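Local coordinates for rhamnogalacturonan endolyase YesW (Bacillus subtilis, PDB 2ZUX), which cleaves the backbone of type I rhamnogalacturonan from plant cell-wall pectin at internal bonds by elimination and needs calcium or manganese for activity, at residues A[538-541]-A[542-545]; A[466-469]-A[470-473]; A[25-28]-A[29-33]. All coordinates share one frame; numbering follows the deposited sequence.

Contact 1 (A[538-541]-A[542-545]); sequences LYTL and MHDP
The imidazole of His543 is the flat group here, and the methyl of Thr540 leans on it obliquely, neither squarely over the face nor at the edge. Thr540 CG2 comes 3.5 Å from His543 CD2 and stays almost as near CG, so the methyl meets the carbon side of the ring. With chi1 at -180° the Thr540 hydroxyl points away from N, and the methyl takes the place between N and the carbonyl carbon, facing the imidazole. The hydroxyl has another task: it bonds to Asp506 OD2, and the same carboxylate oxygen also receives Leu541 N. Asp506 belongs to a calcium site, so these bonds tie the bend to the metal's own ligand.

Beneath the side chains the backbone winds through a 3-10 turn, each carbonyl reaching three residues on. His543 N donates to Thr540 O at 2.9 Å, and Asp544 N to Leu541 O at 3.0 Å. Asp544 CB rests 3.4 Å from that same Leu541 O. Beyond CB its carboxylate turns away: OD1 takes the hydroxyl of Ser565, while OD2 accepts from Val546 N and Tyr547 N, capping helix 547-553. The side chains of Leu541 and Met542 pack on Tyr547 of that helix.

The sharp bend is thus gripped by polar bonds at both ends, at the calcium ligand and at the helix start. With all five touching residues buried, the negative charge of Asp544 is probably eased by the two backbone N-H groups it caps.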
ATOM      1  N   LEU A 538     -18.376  -7.494  -4.463  1.00 12.50           N
ATOM      2  CA  LEU A 538     -17.113  -7.905  -5.076  1.00 12.24           C
ATOM      3  C   LEU A 538     -16.284  -8.616  -4.036  1.00 12.12           C
ATOM      4  O   LEU A 538     -16.433  -8.353  -2.845  1.00 12.38           O
ATOM      5  CB  LEU A 538     -16.341  -6.698  -5.623  1.00 12.51           C
ATOM      6  CG  LEU A 538     -16.880  -6.067  -6.902  1.00 13.68           C
ATOM      7  CD1 LEU A 538     -17.835  -4.927  -6.615  1.00 17.18           C
ATOM      8  CD2 LEU A 538     -15.731  -5.583  -7.768  1.00 17.41           C
ATOM      9  N   TYR A 539     -15.421  -9.525  -4.474  1.00 11.54           N
ATOM     10  CA  TYR A 539     -14.505 -10.193  -3.559  1.00 11.52           C
ATOM     11  C   TYR A 539     -13.689  -9.171  -2.792  1.00 11.15           C
ATOM     12  O   TYR A 539     -13.291  -8.141  -3.343  1.00 11.73           O
ATOM     13  CB  TYR A 539     -13.567 -11.130  -4.314  1.00 12.58           C
ATOM     14  CG  TYR A 539     -14.271 -12.364  -4.816  1.00 13.03           C
ATOM     15  CD1 TYR A 539     -14.669 -13.354  -3.930  1.00 13.15           C
ATOM     16  CD2 TYR A 539     -14.551 -12.535  -6.174  1.00 13.96           C
ATOM     17  CE1 TYR A 539     -15.325 -14.485  -4.373  1.00 14.77           C
ATOM     18  CE2 TYR A 539     -15.215 -13.673  -6.625  1.00 15.17           C
ATOM     19  CZ  TYR A 539     -15.595 -14.639  -5.719  1.00 14.41           C
ATOM     20  OH  TYR A 539     -16.252 -15.772  -6.154  1.00 15.87           O
ATOM     21  N   THR A 540     -13.434  -9.452  -1.517  1.00 10.66           N
ATOM     22  CA  THR A 540     -12.603  -8.554  -0.730  1.00 11.18           C
ATOM     23  C   THR A 540     -11.325  -8.239  -1.509  1.00 10.54           C
ATOM     24  O   THR A 540     -10.704  -9.121  -2.112  1.00 10.18           O
ATOM     25  CB  THR A 540     -12.302  -9.100   0.684  1.00 11.65           C
ATOM     26  OG1 THR A 540     -11.485  -8.146   1.378  1.00 12.71           O
ATOM     27  CG2 THR A 540     -11.568 -10.439   0.647  1.00 11.52           C
ATOM     28  N   LEU A 541     -10.954  -6.966  -1.525  1.00 10.23           N
ATOM     29  CA  LEU A 541      -9.850  -6.538  -2.381  1.00 10.34           C
ATOM     30  C   LEU A 541      -8.512  -7.126  -1.939  1.00  9.89           C
ATOM     31  O   LEU A 541      -7.596  -7.267  -2.743  1.00  9.71           O
ATOM     32  CB  LEU A 541      -9.801  -5.013  -2.471  1.00 10.29           C
ATOM     33  CG  LEU A 541     -11.100  -4.319  -2.900  1.00 11.05           C
ATOM     34  CD1 LEU A 541     -10.873  -2.814  -3.030  1.00 12.37           C
ATOM     35  CD2 LEU A 541     -11.654  -4.916  -4.209  1.00 11.76           C
ATOM     36  N   MET A 542      -8.425  -7.513  -0.667  1.00  9.82           N
ATOM     37  CA  MET A 542      -7.222  -8.135  -0.136  1.00 10.28           C
ATOM     38  C   MET A 542      -7.023  -9.554  -0.668  1.00 10.21           C
ATOM     39  O   MET A 542      -5.977 -10.162  -0.426  1.00 10.08           O
ATOM     40  CB  MET A 542      -7.247  -8.119   1.393  1.00 10.52           C
ATOM     41  CG  MET A 542      -7.203  -6.707   1.963  1.00 11.15           C
ATOM     42  SD  MET A 542      -5.780  -5.709   1.479  1.00 10.95           S
ATOM     43  CE  MET A 542      -4.672  -6.067   2.851  1.00 11.40           C
ATOM     44  N   HIS A 543      -8.023 -10.085  -1.379  1.00 10.30           N
ATOM     45  CA  HIS A 543      -7.875 -11.366  -2.075  1.00 10.78           C
ATOM     46  C   HIS A 543      -7.595 -11.198  -3.573  1.00 11.58           C
ATOM     47  O   HIS A 543      -7.560 -12.180  -4.321  1.00 12.47           O
ATOM     48  CB  HIS A 543      -9.106 -12.250  -1.869  1.00 10.89           C
ATOM     49  CG  HIS A 543      -9.159 -12.939  -0.541  1.00 11.25           C
ATOM     50  ND1 HIS A 543      -8.068 -13.103   0.287  1.00 12.68           N
ATOM     51  CD2 HIS A 543     -10.190 -13.566   0.068  1.00  9.45           C
ATOM     52  CE1 HIS A 543      -8.437 -13.775   1.366  1.00  9.94           C
ATOM     53  NE2 HIS A 543      -9.716 -14.080   1.246  1.00 13.75           N
ATOM     54  N   ASP A 544      -7.404  -9.956  -4.016  1.00 11.33           N
ATOM     55  CA  ASP A 544      -6.936  -9.716  -5.373  1.00 11.57           C
ATOM     56  C   ASP A 544      -5.409  -9.699  -5.389  1.00 12.10           C
ATOM     57  O   ASP A 544      -4.805  -9.032  -4.561  1.00 11.67           O
ATOM     58  CB  ASP A 544      -7.455  -8.393  -5.918  1.00 11.38           C
ATOM     59  CG  ASP A 544      -6.957  -8.132  -7.321  1.00 11.00           C
ATOM     60  OD1 ASP A 544      -7.471  -8.788  -8.253  1.00 12.61           O
ATOM     61  OD2 ASP A 544      -6.031  -7.310  -7.495  1.00 10.24           O
ATOM     62  N   PRO A 545      -4.774 -10.426  -6.335  1.00 12.47           N
ATOM     63  CA  PRO A 545      -3.312 -10.548  -6.352  1.00 13.38           C
ATOM     64  C   PRO A 545      -2.497  -9.280  -6.597  1.00 13.48           C
ATOM     65  O   PRO A 545      -1.321  -9.290  -6.273  1.00 16.11           O
ATOM     66  CB  PRO A 545      -3.059 -11.569  -7.472  1.00 14.21           C
ATOM     67  CG  PRO A 545      -4.269 -11.494  -8.338  1.00 15.11           C
ATOM     68  CD  PRO A 545      -5.398 -11.261  -7.385  1.00 13.18           C
TER

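Contact 2 (A[466-469]-A[470-473]); sequences QLDS and NRID
Asp468 and Arg471 pair across the tip of a tight beta hairpin, with Arg471 N donating to Asp468 O at 2.9 Å and Asp468 N returning a bond to Arg471 O at 3.1 Å. The chain from Asp468 to Arg471 is a type II' turn with Ser469 and Asn470 at its corners. The Arg471 chain bends at chi3 (-55°) and brings its guanidinium back over the turn, so that Asp468 O and Ser469 CB lie on one face, Ser469 CB 3.6 Å from Arg471 NH2. In the plane of that group, at its edge, a water accepts from Arg471 NH1 at 3.0 Å and also bonds Ser469 OG.

One step back, Leu467 and Ile472 make the non-hydrogen-bonded pair on the opposite face of the sheet, Leu467 CD1 to Ile472 CG1 4.2 Å. Gln466 and Asp473 follow as a second hydrogen-bonded pair, Asp473 N reaching Gln466 O at 2.8 Å.

Farther out, Ile456 on the neighbouring strand 454-456 of the same four-stranded propeller blade packs on both Leu467 and Ile472, as does Val515 from strand 514-519 of another sheet. Asn453 ND2 holds Asp468 OD1, Ala488 O receives Asn470 ND2, and Trp517 NE1 donates to Ser469 O.

The Asp468 carboxylate stands 80° from the guanidinium plane, and Asp468 OD2 is 4.2 Å from Arg471 NH2, beyond a salt bridge. Their attraction is therefore probably diffuse; the turn and shared water help to place the arginine, with Asn484 and Thr487 also against it.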
ATOM      1  N   GLN A 466     -11.962  10.130  -5.140  1.00 10.45           N
ATOM      2  CA  GLN A 466     -10.610  10.661  -4.964  1.00 10.72           C
ATOM      3  C   GLN A 466     -10.338  10.910  -3.493  1.00 10.08           C
ATOM      4  O   GLN A 466     -11.243  11.284  -2.742  1.00 10.49           O
ATOM      5  CB  GLN A 466     -10.421  11.963  -5.747  1.00 10.98           C
ATOM      6  CG  GLN A 466     -10.426  11.801  -7.269  1.00 14.10           C
ATOM      7  CD  GLN A 466     -11.842  11.642  -7.830  1.00 16.38           C
ATOM      8  OE1 GLN A 466     -12.722  12.455  -7.546  1.00 19.79           O
ATOM      9  NE2 GLN A 466     -12.075  10.568  -8.569  1.00 21.87           N
ATOM     10  N   LEU A 467      -9.097  10.701  -3.069  1.00  9.86           N
ATOM     11  CA  LEU A 467      -8.703  10.996  -1.694  1.00 10.23           C
ATOM     12  C   LEU A 467      -7.456  11.866  -1.693  1.00  9.97           C
ATOM     13  O   LEU A 467      -6.520  11.646  -2.464  1.00  9.81           O
ATOM     14  CB  LEU A 467      -8.475   9.700  -0.910  1.00 10.33           C
ATOM     15  CG  LEU A 467      -8.038   9.833   0.556  1.00 10.88           C
ATOM     16  CD1 LEU A 467      -8.543   8.647   1.346  1.00 11.59           C
ATOM     17  CD2 LEU A 467      -6.524   9.972   0.719  1.00 12.47           C
ATOM     18  N   ASP A 468      -7.455  12.870  -0.825  1.00 10.53           N
ATOM     19  CA  ASP A 468      -6.309  13.761  -0.651  1.00 10.81           C
ATOM     20  C   ASP A 468      -6.461  14.397   0.720  1.00 10.76           C
ATOM     21  O   ASP A 468      -7.586  14.715   1.137  1.00 10.93           O
ATOM     22  CB  ASP A 468      -6.317  14.842  -1.736  1.00 10.98           C
ATOM     23  CG  ASP A 468      -4.990  15.573  -1.877  1.00 11.77           C
ATOM     24  OD1 ASP A 468      -3.945  15.079  -1.422  1.00 11.87           O
ATOM     25  OD2 ASP A 468      -4.996  16.659  -2.496  1.00 16.02           O
ATOM     26  N   SER A 469      -5.348  14.565   1.434  1.00 11.64           N
ATOM     27  CA  SER A 469      -5.407  15.146   2.772  1.00 12.13           C
ATOM     28  C   SER A 469      -6.434  14.366   3.609  1.00 12.28           C
ATOM     29  O   SER A 469      -6.432  13.134   3.581  1.00 12.30           O
ATOM     30  CB  SER A 469      -5.728  16.637   2.679  1.00 12.93           C
ATOM     31  OG  SER A 469      -5.606  17.259   3.952  1.00 14.46           O
ATOM     32  N   ASN A 470      -7.311  15.062   4.337  1.00 12.21           N
ATOM     33  CA  ASN A 470      -8.355  14.393   5.115  1.00 12.57           C
ATOM     34  C   ASN A 470      -9.705  14.421   4.402  1.00 12.55           C
ATOM     35  O   ASN A 470     -10.756  14.494   5.043  1.00 13.00           O
ATOM     36  CB  ASN A 470      -8.460  14.997   6.523  1.00 12.96           C
ATOM     37  CG  ASN A 470      -9.016  16.414   6.522  1.00 13.79           C
ATOM     38  OD1 ASN A 470      -8.887  17.151   5.544  1.00 14.30           O
ATOM     39  ND2 ASN A 470      -9.638  16.803   7.639  1.00 16.13           N
ATOM     40  N   ARG A 471      -9.670  14.342   3.073  1.00 12.51           N
ATOM     41  CA  ARG A 471     -10.877  14.490   2.263  1.00 12.89           C
ATOM     42  C   ARG A 471     -11.084  13.338   1.287  1.00 12.03           C
ATOM     43  O   ARG A 471     -10.115  12.813   0.710  1.00 12.23           O
ATOM     44  CB  ARG A 471     -10.824  15.798   1.472  1.00 12.69           C
ATOM     45  CG  ARG A 471     -10.881  17.052   2.337  1.00 14.25           C
ATOM     46  CD  ARG A 471     -10.724  18.337   1.524  1.00 15.59           C
ATOM     47  NE  ARG A 471      -9.509  18.364   0.708  1.00 19.65           N
ATOM     48  CZ  ARG A 471      -8.332  18.854   1.087  1.00 22.14           C
ATOM     49  NH1 ARG A 471      -8.161  19.372   2.298  1.00 22.70           N
ATOM     50  NH2 ARG A 471      -7.312  18.818   0.241  1.00 23.78           N
ATOM     51  N   ILE A 472     -12.346  12.963   1.094  1.00 11.72           N
ATOM     52  CA  ILE A 472     -12.752  12.121  -0.027  1.00 11.77           C
ATOM     53  C   ILE A 472     -13.676  12.966  -0.902  1.00 12.00           C
ATOM     54  O   ILE A 472     -14.651  13.545  -0.403  1.00 12.38           O
ATOM     55  CB  ILE A 472     -13.467  10.832   0.438  1.00 11.44           C
ATOM     56  CG1 ILE A 472     -12.518   9.987   1.303  1.00 11.53           C
ATOM     57  CG2 ILE A 472     -13.974  10.034  -0.775  1.00 12.22           C
ATOM     58  CD1 ILE A 472     -13.147   8.745   1.892  1.00 12.70           C
ATOM     59  N   ASP A 473     -13.343  13.062  -2.187  1.00 12.03           N
ATOM     60  CA  ASP A 473     -14.111  13.835  -3.157  1.00 12.17           C
ATOM     61  C   ASP A 473     -14.673  12.931  -4.247  1.00 12.48           C
ATOM     62  O   ASP A 473     -14.183  11.820  -4.467  1.00 12.55           O
ATOM     63  CB  ASP A 473     -13.222  14.902  -3.818  1.00 12.52           C
ATOM     64  CG  ASP A 473     -12.556  15.839  -2.816  1.00 13.06           C
ATOM     65  OD1 ASP A 473     -13.213  16.275  -1.845  1.00 14.41           O
ATOM     66  OD2 ASP A 473     -11.369  16.159  -3.013  1.00 14.87           O
TER
HETATM   67  O   HOH W   1      -5.580  20.010   3.600  1.00 35.03           O

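Contact 3 (A[25-28]-A[29-33]); sequences WRFL and GTENA
Leu28 and Glu31 close this bend with a reciprocal pair of bonds. Glu31 N reaches Leu28 O at 2.8 Å, and in return Leu28 N donates to the side-chain oxygen Glu31 OE1 at 2.9 Å, nearly straight at 163°. OE1 is met on its anti side, 28° out of the carboxylate plane. The Glu31 chain starts with CG anti to the carbonyl carbon and runs on extended, which carries the carboxylate back along the turn, past Leu28 CB at 3.6 Å from OE1, to the amide it grips.

The backbone from Leu28 to Glu31 is a type I beta turn with Gly29 and Thr30 at its corners. It lies in the loop joining strands 20-24 and 36-41 of the N-terminal beta-sheet domain, and Gly29 O takes a bond from Lys577 NZ. The other carboxylate oxygen, Glu31 OE2, forms a salt bridge with Arg10, whose NH1 also binds Arg26 O. An alanine at Glu31 is likely to leave Arg10 without this countercharge and Leu28 N without its acceptor, setting the start of the turn free to shift.

Phe27, its ring swung anti to the backbone N, reaches forward beside the turn. Asn32 O meets the ring at its edge and in its plane, 3.5 Å from CE1, and Ala33 CA also lies at that edge. Glu31 OE1 approaches obliquely, 3.8 Å from Phe27 CD1, with ring and carboxylate planes 39° apart. The Phe27 ring stacks with Tyr539 and makes a cation-pi contact with Arg537.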
ATOM      1  N   TRP A  25     -19.717  -6.676   5.255  1.00 11.45           N
ATOM      2  CA  TRP A  25     -18.844  -7.817   5.482  1.00 11.47           C
ATOM      3  C   TRP A  25     -18.197  -8.267   4.177  1.00 10.97           C
ATOM      4  O   TRP A  25     -18.546  -7.775   3.095  1.00 11.35           O
ATOM      5  CB  TRP A  25     -19.609  -8.977   6.151  1.00 11.88           C
ATOM      6  CG  TRP A  25     -20.757  -9.532   5.334  1.00 11.36           C
ATOM      7  CD1 TRP A  25     -20.713 -10.588   4.466  1.00 12.23           C
ATOM      8  CD2 TRP A  25     -22.111  -9.050   5.311  1.00 11.98           C
ATOM      9  NE1 TRP A  25     -21.959 -10.800   3.908  1.00 12.44           N
ATOM     10  CE2 TRP A  25     -22.834  -9.874   4.415  1.00 11.55           C
ATOM     11  CE3 TRP A  25     -22.784  -8.007   5.965  1.00 12.29           C
ATOM     12  CZ2 TRP A  25     -24.194  -9.677   4.145  1.00 12.50           C
ATOM     13  CZ3 TRP A  25     -24.141  -7.816   5.702  1.00 13.02           C
ATOM     14  CH2 TRP A  25     -24.827  -8.646   4.796  1.00 12.19           C
ATOM     15  N   ARG A  26     -17.253  -9.189   4.293  1.00 11.12           N
ATOM     16  CA  ARG A  26     -16.480  -9.650   3.147  1.00 11.49           C
ATOM     17  C   ARG A  26     -17.176 -10.732   2.358  1.00 11.77           C
ATOM     18  O   ARG A  26     -17.832 -11.610   2.926  1.00 12.33           O
ATOM     19  CB  ARG A  26     -15.148 -10.222   3.608  1.00 11.48           C
ATOM     20  CG  ARG A  26     -14.217  -9.231   4.254  1.00 12.31           C
ATOM     21  CD  ARG A  26     -13.078  -9.945   4.933  1.00 12.96           C
ATOM     22  NE  ARG A  26     -12.045  -9.014   5.363  1.00 13.42           N
ATOM     23  CZ  ARG A  26     -11.263  -9.173   6.428  1.00 12.59           C
ATOM     24  NH1 ARG A  26     -11.409 -10.210   7.244  1.00 12.80           N
ATOM     25  NH2 ARG A  26     -10.331  -8.262   6.688  1.00 14.05           N
ATOM     26  N   PHE A  27     -16.997 -10.661   1.043  1.00 11.65           N
ATOM     27  CA  PHE A  27     -17.197 -11.791   0.149  1.00 12.12           C
ATOM     28  C   PHE A  27     -15.792 -12.362  -0.038  1.00 12.33           C
ATOM     29  O   PHE A  27     -14.924 -11.707  -0.621  1.00 12.30           O
ATOM     30  CB  PHE A  27     -17.806 -11.264  -1.153  1.00 12.35           C
ATOM     31  CG  PHE A  27     -18.137 -12.319  -2.192  1.00 13.06           C
ATOM     32  CD1 PHE A  27     -18.637 -13.577  -1.845  1.00 14.20           C
ATOM     33  CD2 PHE A  27     -17.999 -12.008  -3.542  1.00 13.35           C
ATOM     34  CE1 PHE A  27     -18.955 -14.513  -2.845  1.00 15.29           C
ATOM     35  CE2 PHE A  27     -18.325 -12.928  -4.539  1.00 13.90           C
ATOM     36  CZ  PHE A  27     -18.801 -14.177  -4.189  1.00 14.35           C
ATOM     37  N   LEU A  28     -15.555 -13.552   0.506  1.00 12.45           N
ATOM     38  CA  LEU A  28     -14.208 -14.127   0.566  1.00 12.96           C
ATOM     39  C   LEU A  28     -13.829 -14.828  -0.725  1.00 13.70           C
ATOM     40  O   LEU A  28     -14.684 -15.425  -1.385  1.00 13.51           O
ATOM     41  CB  LEU A  28     -14.096 -15.101   1.747  1.00 13.18           C
ATOM     42  CG  LEU A  28     -14.279 -14.483   3.139  1.00 13.19           C
ATOM     43  CD1 LEU A  28     -14.463 -15.573   4.181  1.00 14.68           C
ATOM     44  CD2 LEU A  28     -13.118 -13.560   3.525  1.00 13.27           C
ATOM     45  N   GLY A  29     -12.546 -14.758  -1.080  1.00 13.97           N
ATOM     46  CA  GLY A  29     -12.027 -15.331  -2.328  1.00 15.27           C
ATOM     47  C   GLY A  29     -12.221 -16.828  -2.456  1.00 16.45           C
ATOM     48  O   GLY A  29     -12.082 -17.386  -3.547  1.00 17.38           O
ATOM     49  N   THR A  30     -12.526 -17.473  -1.336  1.00 16.88           N
ATOM     50  CA  THR A  30     -12.775 -18.912  -1.296  1.00 18.07           C
ATOM     51  C   THR A  30     -14.248 -19.247  -1.552  1.00 18.18           C
ATOM     52  O   THR A  30     -14.618 -20.428  -1.612  1.00 19.00           O
ATOM     53  CB  THR A  30     -12.360 -19.504   0.063  1.00 18.12           C
ATOM     54  OG1 THR A  30     -13.009 -18.772   1.109  1.00 19.94           O
ATOM     55  CG2 THR A  30     -10.843 -19.436   0.250  1.00 19.80           C
ATOM     56  N   GLU A  31     -15.080 -18.220  -1.719  1.00 17.69           N
ATOM     57  CA  GLU A  31     -16.521 -18.415  -1.877  1.00 17.69           C
ATOM     58  C   GLU A  31     -16.966 -18.287  -3.327  1.00 17.99           C
ATOM     59  O   GLU A  31     -16.444 -17.465  -4.082  1.00 18.10           O
ATOM     60  CB  GLU A  31     -17.293 -17.452  -0.964  1.00 17.28           C
ATOM     61  CG  GLU A  31     -17.002 -17.699   0.508  1.00 17.65           C
ATOM     62  CD  GLU A  31     -17.704 -16.739   1.455  1.00 17.57           C
ATOM     63  OE1 GLU A  31     -17.625 -15.506   1.271  1.00 15.26           O
ATOM     64  OE2 GLU A  31     -18.317 -17.225   2.425  1.00 18.04           O
ATOM     65  N   ASN A  32     -17.925 -19.131  -3.704  1.00 18.29           N
ATOM     66  CA  ASN A  32     -18.511 -19.138  -5.045  1.00 18.85           C
ATOM     67  C   ASN A  32     -19.581 -18.062  -5.213  1.00 18.05           C
ATOM     68  O   ASN A  32     -20.107 -17.541  -4.227  1.00 17.73           O
ATOM     69  CB  ASN A  32     -19.120 -20.514  -5.346  1.00 19.69           C
ATOM     70  CG  ASN A  32     -18.067 -21.583  -5.599  1.00 22.08           C
ATOM     71  OD1 ASN A  32     -16.973 -21.299  -6.093  1.00 24.96           O
ATOM     72  ND2 ASN A  32     -18.404 -22.827  -5.278  1.00 25.24           N
ATOM     73  N   ALA A  33     -19.916 -17.755  -6.466  1.00 17.98           N
ATOM     74  CA  ALA A  33     -20.950 -16.776  -6.788  1.00 17.74           C
ATOM     75  C   ALA A  33     -22.318 -17.151  -6.223  1.00 17.68           C
ATOM     76  O   ALA A  33     -23.166 -16.289  -6.026  1.00 17.60           O
ATOM     77  CB  ALA A  33     -21.042 -16.581  -8.300  1.00 18.14           C
TER

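Overall arrangement
Contacts 1 and 3 meet where the beta-sheet domain and the propeller domain join, their centres about 9 Å apart: Thr540 N bonds to Phe27 O, and Tyr539 OH to Glu31 O. Contact 2 stands apart in a propeller blade, its centre about 23 Å from that of contact 1 and about 29 Å from that of contact 3. The touching residues of contact 1 are all buried; contact 3 runs from a buried Phe27 to exposed Asn32 and Ala33, and contact 2 from a buried strand pair to a partly exposed turn. Contact 2 relies on a regular strand ladder, whereas the other two shape irregular loops, where carboxylates take up backbone amides: Asp544 at a helix start, Glu31 within a beta turn.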